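Protein angel homolog 2 (Homo sapiens, PDB 6RW0) removes 2',3'-cyclic phosphates, belongs to the CCR4/nocturin family of deadenylases, and probably binds mRNA 3'-untranslated regions. Local coordinates at residues 104-109 against 138-143. Residues are numbered along the deposited sequence; the frame is centred on the assembly and turned at random.
Sequences QEVQED and GCAICF. With MG (magnesium ion), chain B.
V106 and G138 form an antiparallel hydrogen-bonded pair, closed by two bonds. V106 N donates to G138 O at 3.0 Å, and G138 N returns a bond to V106 O at 2.9 Å. E105 and V106 together face G138, a G1 beta bulge, and E105 has the positive phi (59°) of its first position. The bulge separates the side chains. V106 places CG1 anti to its backbone N and sets CG2 alongside the next strand, 4.3 Å from A140 CB. E105 turns away from 138-143: its CG lies anti to the carbonyl carbon (chi1 -68°), and the extended chain brings OE2 to the magnesium ion at 2.3 Å. Five waters complete the six-fold coordination of the magnesium ion; one of them donates to E105 OE1 at 2.8 Å. N58 ND2 and the backbone N of S61 hydrogen-bond to E105 OE2 and OE1 respectively, fixing the carboxylate in this DNase I-like metal site. Q104 CG approaches C139 SG at 4.4 Å, while Q104 NE2 hydrogen-bonds to N193 OD1. Strand 100-107 lies between strands 49-58 and 137-144, with Y111 of helix 108-121 against V106 and strand 189-195 of the second sheet meeting E105 and C139.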
ATOM      1  N   GLN A 104       2.582  -6.805  -1.534  1.00 14.04           N
ATOM      2  CA  GLN A 104       3.907  -6.224  -1.430  1.00 12.94           C
ATOM      3  C   GLN A 104       4.882  -7.260  -0.883  1.00 12.54           C
ATOM      4  O   GLN A 104       4.489  -8.263  -0.288  1.00 14.08           O
ATOM      5  CB  GLN A 104       3.908  -4.949  -0.567  1.00 14.98           C
ATOM      6  CG  GLN A 104       2.809  -3.934  -0.943  1.00 14.51           C
ATOM      7  CD  GLN A 104       1.485  -4.229  -0.284  1.00 13.50           C
ATOM      8  OE1 GLN A 104       1.430  -4.721   0.846  1.00 15.23           O
ATOM      9  NE2 GLN A 104       0.403  -3.939  -0.984  1.00 14.96           N
ATOM     10  N   GLU A 105       6.173  -6.982  -1.089  1.00 13.63           N
ATOM     11  CA  GLU A 105       7.267  -7.872  -0.684  1.00 14.16           C
ATOM     12  C   GLU A 105       7.155  -9.244  -1.341  1.00 14.11           C
ATOM     13  O   GLU A 105       7.444 -10.276  -0.733  1.00 15.45           O
ATOM     14  CB  GLU A 105       7.436  -7.942   0.830  1.00 15.23           C
ATOM     15  CG  GLU A 105       7.936  -6.618   1.350  1.00 15.74           C
ATOM     16  CD  GLU A 105       8.599  -6.689   2.701  1.00 19.37           C
ATOM     17  OE1 GLU A 105       9.179  -7.750   3.054  1.00 18.21           O
ATOM     18  OE2 GLU A 105       8.544  -5.659   3.412  1.00 20.79           O
ATOM     19  N   VAL A 106       6.747  -9.235  -2.608  1.00 14.15           N
ATOM     20  CA  VAL A 106       6.659 -10.430  -3.439  1.00 13.55           C
ATOM     21  C   VAL A 106       8.040 -10.664  -4.037  1.00 13.91           C
ATOM     22  O   VAL A 106       8.496  -9.891  -4.886  1.00 15.39           O
ATOM     23  CB  VAL A 106       5.591 -10.249  -4.526  1.00 14.01           C
ATOM     24  CG1 VAL A 106       5.603 -11.412  -5.522  1.00 16.15           C
ATOM     25  CG2 VAL A 106       4.228 -10.027  -3.870  1.00 15.17           C
ATOM     26  N   GLN A 107       8.709 -11.723  -3.584  1.00 14.70           N
ATOM     27  CA  GLN A 107      10.082 -12.004  -3.984  1.00 14.84           C
ATOM     28  C   GLN A 107      10.109 -12.674  -5.354  1.00 14.47           C
ATOM     29  O   GLN A 107       9.338 -13.600  -5.614  1.00 16.09           O
ATOM     30  CB  GLN A 107      10.727 -12.895  -2.924  1.00 15.69           C
ATOM     31  CG  GLN A 107      12.184 -13.133  -3.124  1.00 16.32           C
ATOM     32  CD  GLN A 107      12.830 -13.732  -1.906  1.00 16.21           C
ATOM     33  OE1 GLN A 107      12.741 -13.175  -0.814  1.00 17.88           O
ATOM     34  NE2 GLN A 107      13.465 -14.881  -2.079  1.00 17.31           N
ATOM     35  N   GLU A 108      10.993 -12.193  -6.234  1.00 14.84           N
ATOM     36  CA  GLU A 108      10.922 -12.574  -7.644  1.00 16.96           C
ATOM     37  C   GLU A 108      11.061 -14.083  -7.839  1.00 16.50           C
ATOM     38  O   GLU A 108      10.285 -14.688  -8.592  1.00 17.18           O
ATOM     39  CB  GLU A 108      11.981 -11.827  -8.462  1.00 18.10           C
ATOM     40  CG  GLU A 108      11.903 -12.151  -9.969  1.00 22.75           C
ATOM     41  CD  GLU A 108      13.086 -11.632 -10.784  1.00 32.04           C
ATOM     42  OE1 GLU A 108      14.225 -11.617 -10.270  1.00 31.42           O
ATOM     43  OE2 GLU A 108      12.862 -11.229 -11.947  1.00 39.60           O
ATOM     44  N   ASP A 109      12.063 -14.711  -7.213  1.00 16.25           N
ATOM     45  CA  ASP A 109      12.276 -16.135  -7.469  1.00 16.35           C
ATOM     46  C   ASP A 109      11.087 -16.956  -6.987  1.00 15.98           C
ATOM     47  O   ASP A 109      10.562 -17.808  -7.717  1.00 18.06           O
ATOM     48  CB  ASP A 109      13.633 -16.644  -6.948  1.00 17.66           C
ATOM     49  CG  ASP A 109      13.869 -16.429  -5.457  1.00 19.79           C
ATOM     50  OD1 ASP A 109      13.035 -15.848  -4.742  1.00 18.90           O
ATOM     51  OD2 ASP A 109      14.944 -16.886  -5.000  1.00 26.15           O
ATOM     52  N   GLY A 138       9.061  -7.080  -4.948  1.00 14.25           N
ATOM     53  CA  GLY A 138       8.273  -6.024  -5.532  1.00 15.37           C
ATOM     54  C   GLY A 138       6.798  -6.137  -5.238  1.00 14.21           C
ATOM     55  O   GLY A 138       6.367  -6.855  -4.331  1.00 15.28           O
ATOM     56  N   CYS A 139       6.035  -5.394  -6.022  1.00 13.29           N
ATOM     57  CA  CYS A 139       4.591  -5.321  -5.887  1.00 15.01           C
ATOM     58  C   CYS A 139       3.919  -6.168  -6.956  1.00 14.32           C
ATOM     59  O   CYS A 139       4.374  -6.237  -8.107  1.00 16.39           O
ATOM     60  CB  CYS A 139       4.097  -3.890  -6.095  1.00 16.94           C
ATOM     61  SG  CYS A 139       4.548  -2.720  -4.836  1.00 21.81           S
ATOM     62  N   ALA A 140       2.794  -6.765  -6.601  1.00 14.20           N
ATOM     63  CA  ALA A 140       1.965  -7.456  -7.572  1.00 13.50           C
ATOM     64  C   ALA A 140       0.533  -6.964  -7.439  1.00 13.54           C
ATOM     65  O   ALA A 140       0.072  -6.668  -6.335  1.00 15.75           O
ATOM     66  CB  ALA A 140       2.018  -8.976  -7.406  1.00 15.77           C
ATOM     67  N   ILE A 141      -0.155  -6.845  -8.569  1.00 14.31           N
ATOM     68  CA  ILE A 141      -1.603  -6.665  -8.583  1.00 13.57           C
ATOM     69  C   ILE A 141      -2.187  -7.825  -9.369  1.00 14.59           C
ATOM     70  O   ILE A 141      -1.793  -8.066 -10.515  1.00 15.07           O
ATOM     71  CB  ILE A 141      -2.045  -5.318  -9.181  1.00 14.89           C
ATOM     72  CG1 ILE A 141      -1.492  -4.144  -8.384  1.00 15.12           C
ATOM     73  CG2 ILE A 141      -3.578  -5.238  -9.180  1.00 15.01           C
ATOM     74  CD1 ILE A 141      -1.733  -2.764  -9.032  1.00 14.97           C
ATOM     75  N   CYS A 142      -3.115  -8.541  -8.750  1.00 13.61           N
ATOM     76  CA  CYS A 142      -3.729  -9.721  -9.328  1.00 14.75           C
ATOM     77  C   CYS A 142      -5.235  -9.533  -9.279  1.00 15.45           C
ATOM     78  O   CYS A 142      -5.760  -8.887  -8.371  1.00 17.94           O
ATOM     79  CB  CYS A 142      -3.346 -10.962  -8.520  1.00 16.75           C
ATOM     80  SG  CYS A 142      -1.573 -11.097  -8.126  1.00 19.22           S
ATOM     81  N   PHE A 143      -5.954 -10.068 -10.243  1.00 14.94           N
ATOM     82  CA  PHE A 143      -7.420  -9.886 -10.264  1.00 15.20           C
ATOM     83  C   PHE A 143      -8.073 -11.125 -10.877  1.00 17.52           C
ATOM     84  O   PHE A 143      -7.460 -11.781 -11.665  1.00 16.16           O
ATOM     85  CB  PHE A 143      -7.783  -8.600 -11.007  1.00 15.97           C
ATOM     86  CG  PHE A 143      -7.417  -8.644 -12.459  1.00 16.98           C
ATOM     87  CD1 PHE A 143      -6.227  -8.126 -12.917  1.00 16.44           C
ATOM     88  CD2 PHE A 143      -8.247  -9.288 -13.345  1.00 18.53           C
ATOM     89  CE1 PHE A 143      -5.910  -8.209 -14.255  1.00 19.16           C
ATOM     90  CE2 PHE A 143      -7.927  -9.373 -14.678  1.00 19.05           C
ATOM     91  CZ  PHE A 143      -6.767  -8.825 -15.124  1.00 18.50           C
TER
HETATM   92 MG    MG B 601       8.918  -5.490   5.661  0.66 23.44          MG
HETATM   93  O   HOH W   1      10.654  -6.742   5.166  1.00 26.54           O
HETATM   94  O   HOH W   2       9.082  -5.759   7.912  1.00 38.06           O
HETATM   95  O   HOH W   3      10.542  -3.590   6.212  0.94 51.73           O
HETATM   96  O   HOH W   4       7.242  -7.215   5.586  1.00 19.60           O
HETATM   97  O   HOH W   5       7.521  -3.981   6.603  0.94 45.58           O